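Local coordinates for putative uncharacterized protein (Neurospora crassa, PDB 3EUT) that probably acts as a type III polyketide synthase with acyltransferase activity, and in this crystal holds a long fatty acid, icosanoic acid, at residues Y15-D20 with G55-P60; V176-V181 with F201-S206; A21-S26 with K38-N43; R28-S33 with E184-D189. All coordinates share one frame; numbering follows the deposited sequence.

Interaction 1. Residues Y15-D20 with G55-P60; sequences YSLGPD and GNPDHP. With DCR (icosanoic acid), chain E.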
# COMPACT_ATOMS: atom_id res chain seq x y z
N TYR A 15 -12.64 24.31 5.83
CA TYR A 15 -11.84 25.46 6.24
C TYR A 15 -10.77 25.87 5.25
O TYR A 15 -10.14 25.03 4.59
CB TYR A 15 -11.25 25.25 7.64
CG TYR A 15 -12.31 24.95 8.67
CD1 TYR A 15 -12.84 25.96 9.47
CD2 TYR A 15 -12.79 23.65 8.85
CE1 TYR A 15 -13.82 25.69 10.43
CE2 TYR A 15 -13.76 23.36 9.79
CZ TYR A 15 -14.27 24.38 10.58
OH TYR A 15 -15.24 24.07 11.51
N SER A 16 -10.60 27.18 5.13
CA SER A 16 -9.58 27.72 4.25
C SER A 16 -8.75 28.71 5.08
O SER A 16 -9.27 29.73 5.54
CB SER A 16 -10.25 28.36 3.04
OG SER A 16 -9.30 28.87 2.14
N LEU A 17 -7.48 28.37 5.28
CA LEU A 17 -6.63 29.07 6.24
C LEU A 17 -5.52 29.92 5.62
O LEU A 17 -4.76 29.44 4.78
CB LEU A 17 -5.99 28.05 7.20
CG LEU A 17 -6.93 27.06 7.88
CD1 LEU A 17 -6.10 26.14 8.74
CD2 LEU A 17 -7.99 27.77 8.71
N GLY A 18 -5.42 31.17 6.07
CA GLY A 18 -4.32 32.04 5.66
C GLY A 18 -3.06 31.69 6.43
O GLY A 18 -3.10 30.84 7.31
N PRO A 19 -1.92 32.34 6.11
CA PRO A 19 -0.64 32.05 6.77
C PRO A 19 -0.61 32.29 8.28
O PRO A 19 0.19 31.66 8.98
CB PRO A 19 0.35 33.00 6.08
CG PRO A 19 -0.49 34.05 5.45
CD PRO A 19 -1.78 33.38 5.07
N ASP A 20 -1.47 33.17 8.78
CA ASP A 20 -1.50 33.47 10.21
C ASP A 20 -1.99 32.31 11.10
O ASP A 20 -1.83 32.36 12.32
CB ASP A 20 -2.27 34.77 10.50
CG ASP A 20 -3.78 34.61 10.37
OD1 ASP A 20 -4.25 33.78 9.56
OD2 ASP A 20 -4.50 35.34 11.09
N GLY A 55 -9.90 21.63 9.80
CA GLY A 55 -10.23 22.47 10.95
C GLY A 55 -9.57 23.84 10.94
O GLY A 55 -8.97 24.24 9.95
N ASN A 56 -9.72 24.56 12.06
CA ASN A 56 -9.04 25.83 12.26
C ASN A 56 -8.11 25.78 13.49
O ASN A 56 -8.07 24.76 14.20
CB ASN A 56 -10.07 26.98 12.34
CG ASN A 56 -11.01 26.88 13.53
OD1 ASN A 56 -10.65 26.39 14.61
ND2 ASN A 56 -12.23 27.36 13.34
N PRO A 57 -7.32 26.86 13.74
CA PRO A 57 -6.43 26.91 14.91
C PRO A 57 -7.04 26.64 16.30
O PRO A 57 -6.29 26.43 17.25
CB PRO A 57 -5.85 28.33 14.83
CG PRO A 57 -5.86 28.64 13.38
CD PRO A 57 -7.16 28.07 12.90
N ASP A 58 -8.37 26.61 16.43
CA ASP A 58 -8.98 26.30 17.72
C ASP A 58 -9.41 24.84 17.88
O ASP A 58 -9.94 24.47 18.93
CB ASP A 58 -10.15 27.25 18.05
CG ASP A 58 -9.74 28.72 18.09
OD1 ASP A 58 -8.53 29.05 18.22
OD2 ASP A 58 -10.64 29.56 17.98
N HIS A 59 -9.19 24.01 16.85
CA HIS A 59 -9.51 22.56 16.91
C HIS A 59 -8.88 21.91 18.14
O HIS A 59 -7.71 22.16 18.41
CB HIS A 59 -9.07 21.81 15.63
CG HIS A 59 -9.76 20.50 15.44
ND1 HIS A 59 -9.47 19.38 16.19
CD2 HIS A 59 -10.76 20.13 14.60
CE1 HIS A 59 -10.26 18.39 15.83
NE2 HIS A 59 -11.05 18.81 14.86
N PRO A 60 -9.64 21.09 18.90
CA PRO A 60 -9.12 20.46 20.13
C PRO A 60 -7.90 19.54 19.93
O PRO A 60 -7.02 19.50 20.80
CB PRO A 60 -10.31 19.65 20.65
CG PRO A 60 -11.52 20.28 20.02
CD PRO A 60 -11.06 20.75 18.67
O1 DCR E . 6.92 13.84 2.25
C1 DCR E . 5.70 13.87 1.92
O2 DCR E . 5.19 13.05 1.12
C2 DCR E . 4.82 14.96 2.50
C3 DCR E . 3.48 14.45 3.04
C4 DCR E . 2.68 15.51 3.79
C5 DCR E . 3.48 16.22 4.88
C6 DCR E . 2.62 16.81 6.00
C7 DCR E . 3.38 17.90 6.76
C8 DCR E . 2.57 18.59 7.86
C9 DCR E . 2.11 19.97 7.38
C10 DCR E . 1.30 20.73 8.43
C11 DCR E . 0.45 21.79 7.74
C12 DCR E . 0.23 23.00 8.64
C13 DCR E . -1.19 23.04 9.18
C14 DCR E . -1.80 24.44 9.21
C15 DCR E . -3.25 24.33 9.68
C16 DCR E . -3.49 24.82 11.11
C17 DCR E . -4.10 23.75 12.02
C18 DCR E . -5.43 23.17 11.53
C19 DCR E . -6.06 22.34 12.64
C20 DCR E . -6.57 21.01 12.15
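The carbonyl oxygen of Gly55 is wedged against Tyr15 and Leu17, with Tyr15 CB 3.4 Å from Gly55 O and Leu17 CD1 coming up to the same oxygen. It accepts a hydrogen bond from the hydroxyl of Ser53, so the carbon atoms packed around it do not leave it without a polar partner. Tyr15 has its CG anti to the carbonyl carbon (chi1 -56°), which lays the ring alongside the Gly55-Asn56 peptide. Gly55 C sits 3.7 Å above one face of the ring, displaced toward its rim. Glycine suits this place, since a CB on it would run into the imidazole of His59. Next to the peptide, Asn56 ND2 lies 3.7 Å from Tyr15 CE1, the amide standing steeply, at 74° to the ring.

The other end of that amide shapes the loop: Asn56 OD1 accepts from Asp58 N at 2.9 Å, an Asx turn. It is nested within a type I beta turn closed by His59 N on Asn56 O at 3.0 Å. Pro57 follows Asn56, its fixed phi fitting the turn, and its CD stands 4.3 Å from Leu17 CD2. Leu17 has a second role, because its CD1 touches the bound icosanoic acid at C15, 3.5 Å away, while Asn56 O borders the chain near C19.

Between the segments the contact is therefore one of shape. Polar groups such as Gly55 O and Asn56 OD1 find their partners within their own part of the chain, and the surfaces left to meet are largely carbon, suited to bordering the end of an alkyl chain.

Interaction 2. Residues V176-V181 with F201-S206; sequences VSTTMV and FSDCAS. With DCR (icosanoic acid), chain E.
Phe201 CB rests 3.4 Å from Ser177 OG, and from there the aromatic ring turns away from the 176-181 segment to lie against the fatty acid. C4 of the icosanoic acid stands 3.7 Å above the ring plane, over its centre, so a flat hydrocarbon face meets a hydrocarbon chain. Phe201 probably corresponds to one of the gatekeeper phenylalanines of chalcone synthases. Ser177 CB reaches the ligand too, touching C6.

Ser202 faces away from the 176-181 segment, where its hydroxyl is bonded to Ser330 OG and His327 O; its CA meets the methyl CG2 of Thr178 at 3.9 Å.

Asp203 carries the polar part of the contact. Its CG is anti to the carbonyl carbon (chi1 -49°), which sends the carboxylate into the bend of the other segment. OD1 accepts from Thr178 N through its syn lone pair, 2.9 Å long and fairly straight at 156°, and takes a weak bond from Ser177 N besides. OD2 receives the proton of Thr178 OG1 at 2.6 Å, met on the syn side but somewhat out of the carboxylate plane, and Ile54 N also bonds to it. Four donors round one buried carboxylate are likely to stabilise its negative charge, and they pin the turn of the 3-10 segment. Aspartate fits because both its oxygens are used, and threonine because it offers N-H and hydroxyl together.

Beyond Asp203 the segment runs on into strand 204-211, pairing through Cys204 with Glu175 at the end of strand 168-175 and through Ala205 with Gln11 on strand 4-11. Helix 70-96 packs on Val176 and Ala205, and helix 20-29 covers Val181.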
# COMPACT_ATOMS: atom_id res chain seq x y z
N VAL A 176 -4.59 14.03 4.80
CA VAL A 176 -4.88 14.91 5.92
C VAL A 176 -3.54 15.24 6.58
O VAL A 176 -3.08 14.52 7.47
CB VAL A 176 -5.89 14.29 6.93
CG1 VAL A 176 -6.12 15.24 8.13
CG2 VAL A 176 -7.21 14.00 6.26
N SER A 177 -2.94 16.33 6.14
CA SER A 177 -1.63 16.74 6.65
C SER A 177 -1.69 17.84 7.71
O SER A 177 -0.76 17.98 8.49
CB SER A 177 -0.72 17.15 5.50
OG SER A 177 -1.38 18.00 4.58
N THR A 178 -2.77 18.62 7.75
CA THR A 178 -2.74 19.83 8.59
C THR A 178 -2.74 19.53 10.09
O THR A 178 -2.32 20.38 10.88
CB THR A 178 -3.85 20.84 8.25
OG1 THR A 178 -5.13 20.25 8.46
CG2 THR A 178 -3.70 21.37 6.82
N THR A 179 -3.20 18.34 10.46
CA THR A 179 -3.22 17.87 11.85
C THR A 179 -1.84 17.65 12.44
O THR A 179 -1.70 17.53 13.66
CB THR A 179 -4.00 16.54 11.99
OG1 THR A 179 -3.59 15.61 10.97
CG2 THR A 179 -5.48 16.77 11.88
N MET A 180 -0.81 17.58 11.59
CA MET A 180 0.55 17.36 12.08
C MET A 180 1.28 18.66 12.36
O MET A 180 2.49 18.68 12.57
CB MET A 180 1.34 16.42 11.16
CG MET A 180 0.92 14.93 11.31
SD MET A 180 1.60 13.89 9.99
CE MET A 180 0.11 13.01 9.48
N VAL A 181 0.52 19.76 12.41
CA VAL A 181 1.10 21.07 12.66
C VAL A 181 1.89 21.14 13.98
O VAL A 181 2.98 21.69 14.00
CB VAL A 181 0.03 22.21 12.59
CG1 VAL A 181 -1.05 22.04 13.64
CG2 VAL A 181 0.69 23.59 12.69
N PHE A 201 1.76 22.08 2.97
CA PHE A 201 0.79 21.00 2.81
C PHE A 201 -0.61 21.32 3.34
O PHE A 201 -0.78 22.10 4.27
CB PHE A 201 1.33 19.70 3.42
CG PHE A 201 2.54 19.16 2.70
CD1 PHE A 201 2.39 18.44 1.51
CD2 PHE A 201 3.82 19.37 3.20
CE1 PHE A 201 3.49 17.94 0.84
CE2 PHE A 201 4.95 18.87 2.53
CZ PHE A 201 4.79 18.16 1.35
N SER A 202 -1.62 20.73 2.69
CA SER A 202 -3.03 20.95 3.05
C SER A 202 -3.81 19.63 2.95
O SER A 202 -3.21 18.58 2.68
CB SER A 202 -3.65 22.01 2.14
OG SER A 202 -3.53 21.64 0.77
N ASP A 203 -5.13 19.69 3.13
CA ASP A 203 -5.99 18.50 3.14
C ASP A 203 -6.93 18.48 1.94
O ASP A 203 -7.44 19.52 1.53
CB ASP A 203 -6.84 18.45 4.42
CG ASP A 203 -6.03 18.67 5.70
OD1 ASP A 203 -4.80 18.49 5.67
OD2 ASP A 203 -6.61 19.02 6.73
N CYS A 204 -7.20 17.28 1.42
CA CYS A 204 -8.06 17.11 0.25
C CYS A 204 -8.31 15.62 0.01
O CYS A 204 -7.47 14.77 0.36
CB CYS A 204 -7.37 17.69 -1.00
SG CYS A 204 -8.38 17.73 -2.51
N ALA A 205 -9.45 15.33 -0.60
CA ALA A 205 -9.66 14.06 -1.28
C ALA A 205 -10.08 14.26 -2.73
O ALA A 205 -10.85 15.18 -3.04
CB ALA A 205 -10.68 13.18 -0.52
N SER A 206 -9.57 13.40 -3.60
CA SER A 206 -9.91 13.45 -5.02
C SER A 206 -9.97 12.05 -5.58
O SER A 206 -9.30 11.13 -5.09
CB SER A 206 -8.91 14.33 -5.83
OG SER A 206 -7.59 13.78 -5.86
O1 DCR E . 6.92 13.84 2.25
C1 DCR E . 5.70 13.87 1.92
O2 DCR E . 5.19 13.05 1.12
C2 DCR E . 4.82 14.96 2.50
C3 DCR E . 3.48 14.45 3.04
C4 DCR E . 2.68 15.51 3.79
C5 DCR E . 3.48 16.22 4.88
C6 DCR E . 2.62 16.81 6.00
C7 DCR E . 3.38 17.90 6.76
C8 DCR E . 2.57 18.59 7.86
C9 DCR E . 2.11 19.97 7.38
C10 DCR E . 1.30 20.73 8.43
C11 DCR E . 0.45 21.79 7.74
C12 DCR E . 0.23 23.00 8.64
C13 DCR E . -1.19 23.04 9.18
C14 DCR E . -1.80 24.44 9.21
C15 DCR E . -3.25 24.33 9.68
C16 DCR E . -3.49 24.82 11.11
C17 DCR E . -4.10 23.75 12.02
C18 DCR E . -5.43 23.17 11.53
C19 DCR E . -6.06 22.34 12.64
C20 DCR E . -6.57 21.01 12.15

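Interaction 3. Residues A21-S26 with K38-N43; sequences AIDILS and KVLAIN. With DCR (icosanoic acid), chain E.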
# COMPACT_ATOMS: atom_id res chain seq x y z
N ALA A 21 -2.58 31.28 10.49
CA ALA A 21 -3.01 30.09 11.23
C ALA A 21 -1.83 29.42 11.94
O ALA A 21 -1.95 29.00 13.09
CB ALA A 21 -3.73 29.08 10.33
N ILE A 22 -0.70 29.34 11.25
CA ILE A 22 0.55 28.82 11.82
C ILE A 22 1.11 29.74 12.91
O ILE A 22 1.58 29.26 13.93
CB ILE A 22 1.65 28.67 10.73
CG1 ILE A 22 1.22 27.69 9.64
CG2 ILE A 22 3.00 28.28 11.35
CD1 ILE A 22 1.00 26.31 10.13
N ASP A 23 1.08 31.06 12.67
CA ASP A 23 1.56 32.03 13.67
C ASP A 23 0.78 31.89 14.98
O ASP A 23 1.37 31.93 16.06
CB ASP A 23 1.40 33.48 13.19
CG ASP A 23 2.18 33.80 11.93
OD1 ASP A 23 3.10 33.03 11.52
OD2 ASP A 23 1.87 34.85 11.32
N ILE A 24 -0.54 31.73 14.87
CA ILE A 24 -1.43 31.60 16.04
C ILE A 24 -1.00 30.43 16.92
O ILE A 24 -0.79 30.59 18.13
CB ILE A 24 -2.93 31.40 15.66
CG1 ILE A 24 -3.49 32.56 14.81
CG2 ILE A 24 -3.78 31.18 16.91
CD1 ILE A 24 -3.19 33.96 15.30
N LEU A 25 -0.83 29.27 16.30
CA LEU A 25 -0.49 28.05 17.03
C LEU A 25 0.93 28.05 17.55
O LEU A 25 1.19 27.54 18.65
CB LEU A 25 -0.77 26.80 16.18
CG LEU A 25 -2.25 26.42 16.08
CD1 LEU A 25 -2.46 25.32 15.02
CD2 LEU A 25 -2.85 26.01 17.42
N SER A 26 1.84 28.60 16.76
CA SER A 26 3.24 28.74 17.17
C SER A 26 3.35 29.60 18.44
O SER A 26 3.97 29.18 19.43
CB SER A 26 4.06 29.35 16.04
OG SER A 26 5.44 29.30 16.37
N LYS A 38 12.57 31.87 11.26
CA LYS A 38 12.92 31.49 9.89
C LYS A 38 11.74 30.81 9.18
O LYS A 38 11.41 31.15 8.04
CB LYS A 38 14.12 30.54 9.88
CG LYS A 38 15.54 31.19 10.02
CD LYS A 38 15.51 32.56 10.70
CE LYS A 38 16.69 32.77 11.66
NZ LYS A 38 16.27 33.70 12.75
N VAL A 39 11.14 29.83 9.86
CA VAL A 39 10.06 29.02 9.28
C VAL A 39 8.76 29.82 9.12
O VAL A 39 8.05 29.67 8.12
CB VAL A 39 9.79 27.74 10.09
CG1 VAL A 39 8.61 27.01 9.53
CG2 VAL A 39 11.02 26.84 10.07
N LEU A 40 8.46 30.65 10.12
CA LEU A 40 7.30 31.54 10.06
C LEU A 40 7.44 32.54 8.91
O LEU A 40 6.45 32.93 8.27
CB LEU A 40 7.12 32.26 11.40
CG LEU A 40 6.15 31.68 12.44
CD1 LEU A 40 6.14 30.16 12.50
CD2 LEU A 40 6.40 32.27 13.85
N ALA A 41 8.68 32.95 8.64
CA ALA A 41 8.98 33.81 7.50
C ALA A 41 8.75 33.06 6.18
O ALA A 41 8.03 33.55 5.31
CB ALA A 41 10.40 34.33 7.59
N ILE A 42 9.35 31.87 6.06
CA ILE A 42 9.19 31.01 4.88
C ILE A 42 7.73 30.70 4.55
O ILE A 42 7.35 30.64 3.37
CB ILE A 42 10.04 29.70 5.02
CG1 ILE A 42 11.53 30.02 4.83
CG2 ILE A 42 9.62 28.64 4.00
CD1 ILE A 42 12.46 29.04 5.54
N ASN A 43 6.91 30.54 5.59
CA ASN A 43 5.47 30.31 5.46
C ASN A 43 4.77 31.41 4.65
O ASN A 43 3.70 31.20 4.07
CB ASN A 43 4.83 30.18 6.85
CG ASN A 43 3.35 29.79 6.79
OD1 ASN A 43 2.95 28.94 5.99
ND2 ASN A 43 2.54 30.41 7.65
O1 DCR E . 6.92 13.84 2.25
C1 DCR E . 5.70 13.87 1.92
O2 DCR E . 5.19 13.05 1.12
C2 DCR E . 4.82 14.96 2.50
C3 DCR E . 3.48 14.45 3.04
C4 DCR E . 2.68 15.51 3.79
C5 DCR E . 3.48 16.22 4.88
C6 DCR E . 2.62 16.81 6.00
C7 DCR E . 3.38 17.90 6.76
C8 DCR E . 2.57 18.59 7.86
C9 DCR E . 2.11 19.97 7.38
C10 DCR E . 1.30 20.73 8.43
C11 DCR E . 0.45 21.79 7.74
C12 DCR E . 0.23 23.00 8.64
C13 DCR E . -1.19 23.04 9.18
C14 DCR E . -1.80 24.44 9.21
C15 DCR E . -3.25 24.33 9.68
C16 DCR E . -3.49 24.82 11.11
C17 DCR E . -4.10 23.75 12.02
C18 DCR E . -5.43 23.17 11.53
C19 DCR E . -6.06 22.34 12.64
C20 DCR E . -6.57 21.01 12.15
O HOH W 1 3.64 32.50 9.06
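Asp23 and Leu40 face each other around a single water that joins the two helices through three bonds. The water gives one proton to Asp23 OD1, 2.6 Å from its oxygen, gives the other to Leu40 O at 3.0 Å, and accepts from Asn43 ND2 at 2.8 Å. The second oxygen of Asp23 forms a salt bridge with Arg44, so both ends of the carboxylate are engaged. Leu40 CG lies 3.5 Å from Asp23 OD1, and its CD1 and CD2 reach the hydroxyl of Ser26, whose small side chain leaves room for the branch.

Over residues 21-26 and 38-42 the helix axes run almost antiparallel (160°), 10.5 Å apart at their closest approach, and form a helical hairpin near the N terminus. Ile22 fills the space between them: its CG2 meets Leu40 CD1 at 3.8 Å, and its CG1 lies beside Asn43 ND2. With CG1 anti to the carbonyl carbon (chi1 -61°), CD1 extends past the helix pair to icosanoic acid C14, at 3.5 Å. An alanine in place of Ile22 is likely to take away part of the packing on Leu40 CD1 and on that stretch of fatty acid, opening a gap. Leu25 CD1 borders the ligand at C17.

Interaction 4. Residues R28-S33 with E184-D189; sequences RYHPES and ELESID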
# COMPACT_ATOMS: atom_id res chain seq x y z
N ARG A 28 1.04 30.30 20.61
CA ARG A 28 0.29 29.68 21.69
C ARG A 28 1.11 28.63 22.44
O ARG A 28 0.98 28.49 23.66
CB ARG A 28 -1.01 29.10 21.14
CG ARG A 28 -2.02 28.68 22.19
CD ARG A 28 -3.33 28.29 21.55
NE ARG A 28 -4.06 29.44 21.01
CZ ARG A 28 -4.99 29.37 20.06
NH1 ARG A 28 -5.31 28.19 19.53
NH2 ARG A 28 -5.60 30.47 19.64
N TYR A 29 1.97 27.91 21.72
CA TYR A 29 2.63 26.74 22.28
C TYR A 29 4.15 26.83 22.38
O TYR A 29 4.76 26.02 23.07
CB TYR A 29 2.16 25.45 21.57
CG TYR A 29 0.69 25.26 21.82
CD1 TYR A 29 0.24 24.91 23.09
CD2 TYR A 29 -0.25 25.52 20.83
CE1 TYR A 29 -1.11 24.79 23.36
CE2 TYR A 29 -1.61 25.39 21.08
CZ TYR A 29 -2.03 25.02 22.36
OH TYR A 29 -3.36 24.90 22.67
N HIS A 30 4.75 27.82 21.73
CA HIS A 30 6.21 27.97 21.77
C HIS A 30 6.63 29.41 21.93
O HIS A 30 6.03 30.30 21.34
CB HIS A 30 6.86 27.34 20.54
CG HIS A 30 6.58 25.88 20.41
ND1 HIS A 30 5.60 25.38 19.57
CD2 HIS A 30 7.09 24.81 21.06
CE1 HIS A 30 5.55 24.07 19.69
NE2 HIS A 30 6.45 23.70 20.59
N PRO A 31 7.65 29.66 22.78
CA PRO A 31 8.29 30.97 22.76
C PRO A 31 9.03 31.15 21.43
O PRO A 31 9.46 30.16 20.82
CB PRO A 31 9.32 30.88 23.90
CG PRO A 31 8.86 29.77 24.76
CD PRO A 31 8.24 28.78 23.80
N GLU A 32 9.16 32.40 21.01
CA GLU A 32 9.91 32.76 19.81
C GLU A 32 11.33 32.21 19.89
O GLU A 32 11.96 32.29 20.94
CB GLU A 32 9.96 34.29 19.65
CG GLU A 32 8.59 35.00 19.74
CD GLU A 32 8.29 35.55 21.13
OE1 GLU A 32 8.11 34.75 22.09
OE2 GLU A 32 8.23 36.80 21.26
N SER A 33 11.81 31.62 18.79
CA SER A 33 13.19 31.15 18.67
C SER A 33 13.71 31.49 17.27
O SER A 33 12.91 31.85 16.40
CB SER A 33 13.28 29.63 18.95
OG SER A 33 12.63 28.85 17.95
N GLU A 184 5.34 19.23 13.69
CA GLU A 184 6.33 20.05 13.02
C GLU A 184 6.80 21.22 13.92
O GLU A 184 7.98 21.49 13.99
CB GLU A 184 5.83 20.56 11.67
CG GLU A 184 5.76 19.45 10.59
CD GLU A 184 7.12 18.79 10.38
OE1 GLU A 184 8.11 19.53 10.11
OE2 GLU A 184 7.21 17.55 10.48
N LEU A 185 5.86 21.87 14.61
CA LEU A 185 6.23 22.96 15.52
C LEU A 185 7.20 22.47 16.60
O LEU A 185 8.23 23.11 16.84
CB LEU A 185 4.98 23.61 16.13
CG LEU A 185 4.11 24.44 15.18
CD1 LEU A 185 2.85 24.90 15.89
CD2 LEU A 185 4.87 25.60 14.54
N GLU A 186 6.92 21.32 17.20
CA GLU A 186 7.79 20.75 18.23
C GLU A 186 9.20 20.46 17.69
O GLU A 186 10.19 20.79 18.35
CB GLU A 186 7.15 19.52 18.89
CG GLU A 186 7.83 19.08 20.20
CD GLU A 186 6.83 18.70 21.30
OE1 GLU A 186 6.65 17.48 21.54
OE2 GLU A 186 6.21 19.61 21.92
N SER A 187 9.28 19.88 16.50
CA SER A 187 10.57 19.63 15.86
C SER A 187 11.38 20.88 15.54
O SER A 187 12.61 20.86 15.64
CB SER A 187 10.40 18.80 14.59
OG SER A 187 10.30 17.43 14.91
N ILE A 188 10.70 21.94 15.10
CA ILE A 188 11.36 23.20 14.77
C ILE A 188 11.91 23.80 16.07
O ILE A 188 13.09 24.11 16.14
CB ILE A 188 10.40 24.21 14.07
CG1 ILE A 188 9.90 23.66 12.73
CG2 ILE A 188 11.08 25.54 13.84
CD1 ILE A 188 8.59 24.29 12.29
N ASP A 189 11.05 23.93 17.08
CA ASP A 189 11.42 24.49 18.38
C ASP A 189 12.59 23.74 19.06
O ASP A 189 13.60 24.36 19.42
CB ASP A 189 10.20 24.56 19.32
CG ASP A 189 10.54 25.15 20.70
OD1 ASP A 189 10.81 26.37 20.79
OD2 ASP A 189 10.51 24.40 21.70
O HOH W 2 10.27 28.36 19.11
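His30 leans on the helix of Leu185 and Asp189, its ring laid over the backbone and its CB 4.1 Å from Asp189 OD1. His30 CG is anti to the carbonyl carbon (chi1 -60°), which carries the ring across to the helix, where Leu185 O lies 4.0 Å from the ring plane, offset toward the rim. Asp189 turns its CG anti to the backbone N (chi1 -180°) and so brings the carboxylate beside the imidazole, at 38° to its plane; Asp189 CB is 4.0 Å from His30 CG. Glu186 also lies close to the ring. Replacing His30 by alanine is likely to open a gap beside Leu185 CB and Asp189 CB, leaving the carboxylate held on that side mainly by the water described next.

His30 is where the chain leaves helical geometry, and Pro31, which lacks an N-H, suits the extended run that follows. A water ties this run to Asp189: it donates to Pro31 O at 2.6 Å and to Asp189 OD1 at 2.7 Å, and accepts from Ser33 OG at 2.7 Å. The hydroxyl of Ser33 caps the next helix by a weak bond from Met36 N. Gln192 NE2 donates to the same oxygen, so serine's small hydroxyl serves several partners at once.

The 28-33 segment takes in the end of helix 20-29 and the link to helix 34-42, and both helices lie against helix 181-191: Leu25 and Ser26 touch Leu185, while Ala35, Met36 and Val39 meet Ile188.

From the N terminus, strand 15-17 leads into helix 20-29, and interaction 3 closes the first, short loop by folding helix 34-42 back on it. That hairpin is nested inside the longer loop closed by interaction 1, which brings the turn after strand 51-53 to strand 15-17. Interaction 4 starts at the end of helix 20-29 and the turn after it and reaches helix 181-191, so its segments cross those of interactions 1 and 3. Interaction 2 closes a later loop, from before that helix to strand 204-211, in series with 1 and 3 but crossing 4. Interactions 1, 2 and 3 all touch the fatty acid, joining the N-terminal helices to the central sheet around it.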